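Local coordinates for protein 4,5-DOPA dioxygenase extradiol (Escherichia coli, PDB 2PW6) that opens the aromatic ring of L-DOPA between carbons 4 and 5 in vitro, as a zinc-containing extradiol dioxygenase whose physiological substrate is unknown, at residues A[99-102]-A[103-107]; A[177-181]-A[182-186]. All coordinates share one frame; numbering follows the deposited sequence.

Contact 1. Residues A[99-102]-A[103-107]; sequences QRLV and ELLAP
Q99 and E103, one turn apart on helix 95-105, are joined twice. Their side chains meet through Q99 NE2, which donates to E103 OE1 at 3.1 Å on the syn side of the carboxylate but 33° out of its plane. This bond is bent, 143° at the hydrogen. E103 has its CG anti to the carbonyl carbon (chi1 -65°), which folds the chain back over the preceding turn and sets CG 3.1 Å from Q99 O. That same oxygen accepts E103 N at 2.9 Å, one of four i to i+4 backbone bonds here, the last of them weak. L104 N to R100 O and L105 N to L101 O are each 3.0 Å long; A106 N to V102 O is the weak one, and A106 leaves the helical conformation ahead of the cis peptide to P107. R100 bends at its second torsion and brings its guanidinium obliquely into van der Waals contact with L104, NH1 3.6 Å from CB. The apolar contact is between L101 and L105, which lie side by side with their CD1 atoms 4.2 Å apart. Beyond the helix, R100 NH2 forms a salt bridge with E165. L101 and L105 pack on helix 149-159 through L159, M155 and K158; L104 reaches L162 in a loop, and V102 and L105 cover V110 of strand 110-113.

Contact 2. Residues A[177-181]-A[182-186]; sequences HNLRT and VKWHG. With ZN (zinc ion), chain D.
L179 and V182 carry the tight part of this loop: their side chains run side by side in the same direction, with L179 CD2 3.6 Å from V182 CG2. The two methyls of V182 divide the work. CG2 turns back to the preceding turn and sits 3.4 Å from N178 O, whereas CG1, anti to the backbone N (chi1 160°), lies over the centre of the W184 ring, 3.4 Å above its plane. L179 CD2 also comes obliquely to the indole, 4.2 Å from W184 CH2, and covers the rim of one face of the H177 imidazole. One methyl thus links the metal ligand to the valine and tryptophan. W184, partly exposed, also meets W124 of the second subunit with the ring planes about 55° apart. The backbone beneath is a type I beta turn from N178 to T181, closed by a weak bond from T181 N to N178 O at 3.3 Å. N178 OD1 adds an Asx-turn bond, also weak, from R180 N at 3.2 Å. This turn belongs to the connection between strand 167-173 and helix 192-202 of the LigB-type catalytic domain. Just before the turn, H177 chelates a zinc ion through ND1 at 2.0 Å and its own carbonyl O at 2.3 Å; H177 NE2 bonds to D86 of the second subunit, and the H177 ring stacks on H234. The other side is looser. R180 points away from 182-186 into an exposed position beside H88 of the second subunit, and the K183 chain leads off to a salt bridge with D187.

In the fold
Contact 1 closes along the chain before contact 2 opens, and the two never touch: their centres are 39 Å apart and their nearest atoms about 24 Å. They lie on opposite sides of the chain's centre, about 20 and 21 Å from it, yet all four segments belong to the same LigB-type catalytic domain. Contact 1 is packing remote from the metal, on helix 95-105. Contact 2 borders the metal region: besides the zinc held by H177, the side chain of L179 is about 7 Å from another zinc ion, about 6 Å from the side chain of H234 and about 7 Å from that of H57. H57 and H234 bind zinc together with H22.

Contact 1. Residues A[99-102]-A[103-107]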
loop_
_atom_site.group_PDB
_atom_site.type_symbol
_atom_site.label_atom_id
_atom_site.label_comp_id
_atom_site.label_asym_id
_atom_site.label_seq_id
_atom_site.Cartn_x
_atom_site.Cartn_y
_atom_site.Cartn_z
ATOM N N GLN A 99 10.150 -1.862 -24.866
ATOM C CA GLN A 99 10.148 -1.223 -26.181
ATOM C C GLN A 99 9.191 -1.952 -27.085
ATOM O O GLN A 99 8.424 -1.328 -27.849
ATOM C CB GLN A 99 11.585 -1.259 -26.759
ATOM C CG GLN A 99 11.737 -1.063 -28.276
ATOM C CD GLN A 99 13.208 -1.310 -28.746
ATOM O OE1 GLN A 99 14.161 -1.164 -27.960
ATOM N NE2 GLN A 99 13.371 -1.719 -29.993
ATOM N N ARG A 100 9.237 -3.278 -27.006
ATOM C CA ARG A 100 8.308 -4.113 -27.745
ATOM C C ARG A 100 6.822 -3.862 -27.342
ATOM O O ARG A 100 5.930 -3.906 -28.182
ATOM C CB ARG A 100 8.718 -5.586 -27.631
ATOM C CG ARG A 100 7.730 -6.594 -28.223
ATOM C CD ARG A 100 7.570 -6.555 -29.752
ATOM N NE ARG A 100 6.524 -7.506 -30.186
ATOM C CZ ARG A 100 5.467 -7.212 -30.943
ATOM N NH1 ARG A 100 5.273 -5.978 -31.417
ATOM N NH2 ARG A 100 4.604 -8.176 -31.260
ATOM N N LEU A 101 6.591 -3.548 -26.069
ATOM C CA LEU A 101 5.265 -3.160 -25.558
ATOM C C LEU A 101 4.855 -1.818 -26.141
ATOM O O LEU A 101 3.733 -1.674 -26.640
ATOM C CB LEU A 101 5.275 -3.104 -24.024
ATOM C CG LEU A 101 4.020 -3.381 -23.193
ATOM C CD1 LEU A 101 2.949 -4.154 -23.951
ATOM C CD2 LEU A 101 4.460 -4.188 -22.018
ATOM N N VAL A 102 5.783 -0.849 -26.121
ATOM C CA VAL A 102 5.493 0.487 -26.646
ATOM C C VAL A 102 5.151 0.428 -28.116
ATOM O O VAL A 102 4.172 1.051 -28.529
ATOM C CB VAL A 102 6.601 1.515 -26.312
ATOM C CG1 VAL A 102 6.303 2.902 -26.878
ATOM C CG2 VAL A 102 6.752 1.625 -24.792
ATOM N N GLU A 103 5.918 -0.351 -28.893
ATOM C CA GLU A 103 5.719 -0.506 -30.348
ATOM C C GLU A 103 4.412 -1.211 -30.701
ATOM O O GLU A 103 3.657 -0.761 -31.580
ATOM C CB GLU A 103 6.905 -1.288 -30.970
ATOM C CG GLU A 103 8.268 -0.540 -30.884
ATOM C CD GLU A 103 9.517 -1.421 -31.167
ATOM O OE1 GLU A 103 10.644 -0.828 -31.222
ATOM O OE2 GLU A 103 9.383 -2.667 -31.341
ATOM N N LEU A 104 4.171 -2.345 -30.045
ATOM C CA LEU A 104 2.913 -3.079 -30.178
ATOM C C LEU A 104 1.659 -2.193 -29.921
ATOM O O LEU A 104 0.702 -2.237 -30.690
ATOM C CB LEU A 104 2.925 -4.307 -29.259
ATOM C CG LEU A 104 1.616 -5.074 -29.121
ATOM C CD1 LEU A 104 1.356 -5.889 -30.389
ATOM C CD2 LEU A 104 1.655 -5.978 -27.884
ATOM N N LEU A 105 1.706 -1.372 -28.879
ATOM C CA LEU A 105 0.600 -0.479 -28.498
ATOM C C LEU A 105 0.398 0.770 -29.367
ATOM O O LEU A 105 -0.708 1.329 -29.397
ATOM C CB LEU A 105 0.777 -0.023 -27.050
ATOM C CG LEU A 105 0.643 -1.104 -25.978
ATOM C CD1 LEU A 105 1.000 -0.534 -24.579
ATOM C CD2 LEU A 105 -0.772 -1.753 -26.049
ATOM N N ALA A 106 1.467 1.241 -30.018
ATOM C CA ALA A 106 1.405 2.450 -30.861
ATOM C C ALA A 106 0.277 2.250 -31.858
ATOM O O ALA A 106 0.123 1.134 -32.361
ATOM C CB ALA A 106 2.730 2.681 -31.589
ATOM N N PRO A 107 -0.515 3.311 -32.147
ATOM C CA PRO A 107 -0.411 4.701 -31.672
ATOM C C PRO A 107 -0.953 5.074 -30.279
ATOM O O PRO A 107 -0.956 6.272 -29.975
ATOM C CB PRO A 107 -1.141 5.502 -32.754
ATOM C CG PRO A 107 -2.222 4.581 -33.209
ATOM C CD PRO A 107 -1.642 3.142 -33.085
#

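Contact 2. Residues A[177-181]-A[182-186]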
loop_
_atom_site.group_PDB
_atom_site.type_symbol
_atom_site.label_atom_id
_atom_site.label_comp_id
_atom_site.label_asym_id
_atom_site.label_seq_id
_atom_site.Cartn_x
_atom_site.Cartn_y
_atom_site.Cartn_z
ATOM N N HIS A 177 -14.813 -6.178 -4.967
ATOM C CA HIS A 177 -13.873 -5.399 -4.208
ATOM C C HIS A 177 -14.472 -4.134 -3.655
ATOM O O HIS A 177 -14.310 -3.042 -4.226
ATOM C CB HIS A 177 -12.602 -5.085 -5.058
ATOM C CG HIS A 177 -11.523 -4.394 -4.281
ATOM N ND1 HIS A 177 -11.602 -3.055 -3.923
ATOM C CD2 HIS A 177 -10.376 -4.875 -3.736
ATOM C CE1 HIS A 177 -10.500 -2.735 -3.256
ATOM N NE2 HIS A 177 -9.753 -3.823 -3.113
ATOM N N ASN A 178 -15.119 -4.274 -2.509
ATOM C CA ASN A 178 -15.736 -3.152 -1.825
ATOM C C ASN A 178 -15.270 -3.278 -0.400
ATOM O O ASN A 178 -15.695 -4.193 0.296
ATOM C CB ASN A 178 -17.270 -3.200 -1.937
ATOM C CG ASN A 178 -17.939 -1.898 -1.458
ATOM O OD1 ASN A 178 -17.459 -1.270 -0.537
ATOM N ND2 ASN A 178 -19.021 -1.480 -2.125
ATOM N N LEU A 179 -14.332 -2.408 0.001
ATOM C CA LEU A 179 -13.696 -2.494 1.336
ATOM C C LEU A 179 -14.554 -1.868 2.434
ATOM O O LEU A 179 -14.290 -2.035 3.616
ATOM C CB LEU A 179 -12.264 -1.911 1.320
ATOM C CG LEU A 179 -11.314 -2.674 0.354
ATOM C CD1 LEU A 179 -9.910 -2.224 0.491
ATOM C CD2 LEU A 179 -11.371 -4.163 0.580
ATOM N N ARG A 180 -15.590 -1.153 2.021
ATOM C CA ARG A 180 -16.618 -0.704 2.946
ATOM C C ARG A 180 -17.536 -1.826 3.433
ATOM O O ARG A 180 -18.256 -1.624 4.396
ATOM C CB ARG A 180 -17.494 0.331 2.285
ATOM C CG ARG A 180 -16.796 1.552 1.835
ATOM C CD ARG A 180 -17.727 2.148 0.837
ATOM N NE ARG A 180 -17.166 3.303 0.197
ATOM C CZ ARG A 180 -17.522 3.732 -1.004
ATOM N NH1 ARG A 180 -18.456 3.089 -1.721
ATOM N NH2 ARG A 180 -16.922 4.816 -1.480
ATOM N N THR A 181 -17.557 -2.969 2.738
ATOM C CA THR A 181 -18.374 -4.104 3.165
ATOM C C THR A 181 -17.547 -5.243 3.708
ATOM O O THR A 181 -18.096 -6.283 4.065
ATOM C CB THR A 181 -19.214 -4.688 2.028
ATOM O OG1 THR A 181 -18.346 -5.273 1.055
ATOM C CG2 THR A 181 -20.104 -3.627 1.383
ATOM N N VAL A 182 -16.225 -5.080 3.741
ATOM C CA VAL A 182 -15.354 -6.192 4.116
ATOM C C VAL A 182 -15.475 -6.451 5.616
ATOM O O VAL A 182 -15.453 -5.516 6.413
ATOM C CB VAL A 182 -13.882 -5.991 3.616
ATOM C CG1 VAL A 182 -12.922 -6.841 4.378
ATOM C CG2 VAL A 182 -13.792 -6.353 2.132
ATOM N N LYS A 183 -15.658 -7.717 5.984
ATOM C CA LYS A 183 -15.729 -8.083 7.396
ATOM C C LYS A 183 -14.424 -8.726 7.838
ATOM O O LYS A 183 -14.225 -9.937 7.708
ATOM C CB LYS A 183 -17.002 -8.877 7.780
ATOM C CG LYS A 183 -17.344 -10.078 6.944
ATOM C CD LYS A 183 -18.788 -10.507 7.218
ATOM C CE LYS A 183 -19.112 -11.881 6.627
ATOM N NZ LYS A 183 -20.572 -12.177 6.780
ATOM N N TRP A 184 -13.555 -7.857 8.361
ATOM C CA TRP A 184 -12.164 -8.165 8.674
ATOM C C TRP A 184 -12.013 -9.239 9.757
ATOM O O TRP A 184 -11.020 -9.973 9.736
ATOM C CB TRP A 184 -11.382 -6.896 9.057
ATOM C CG TRP A 184 -11.510 -5.722 8.091
ATOM C CD1 TRP A 184 -12.339 -4.634 8.225
ATOM C CD2 TRP A 184 -10.774 -5.508 6.872
ATOM N NE1 TRP A 184 -12.171 -3.766 7.166
ATOM C CE2 TRP A 184 -11.221 -4.274 6.322
ATOM C CE3 TRP A 184 -9.782 -6.234 6.189
ATOM C CZ2 TRP A 184 -10.712 -3.756 5.116
ATOM C CZ3 TRP A 184 -9.277 -5.722 4.997
ATOM C CH2 TRP A 184 -9.746 -4.489 4.475
ATOM N N HIS A 185 -12.992 -9.335 10.674
ATOM C CA HIS A 185 -13.037 -10.376 11.724
ATOM C C HIS A 185 -14.221 -11.377 11.664
ATOM O O HIS A 185 -14.004 -12.595 11.525
ATOM C CB HIS A 185 -12.960 -9.744 13.118
ATOM C CG HIS A 185 -11.714 -10.092 13.882
ATOM N ND1 HIS A 185 -10.791 -9.145 14.274
ATOM C CD2 HIS A 185 -11.249 -11.285 14.338
ATOM C CE1 HIS A 185 -9.815 -9.737 14.940
ATOM N NE2 HIS A 185 -10.066 -11.035 14.987
ATOM N N GLY A 186 -15.458 -10.890 11.784
ATOM C CA GLY A 186 -16.640 -11.792 11.838
ATOM C C GLY A 186 -17.794 -11.454 10.881
ATOM O O GLY A 186 -18.109 -10.266 10.690
HETATM ZN ZN ZN D . -12.725 -1.396 -4.351
#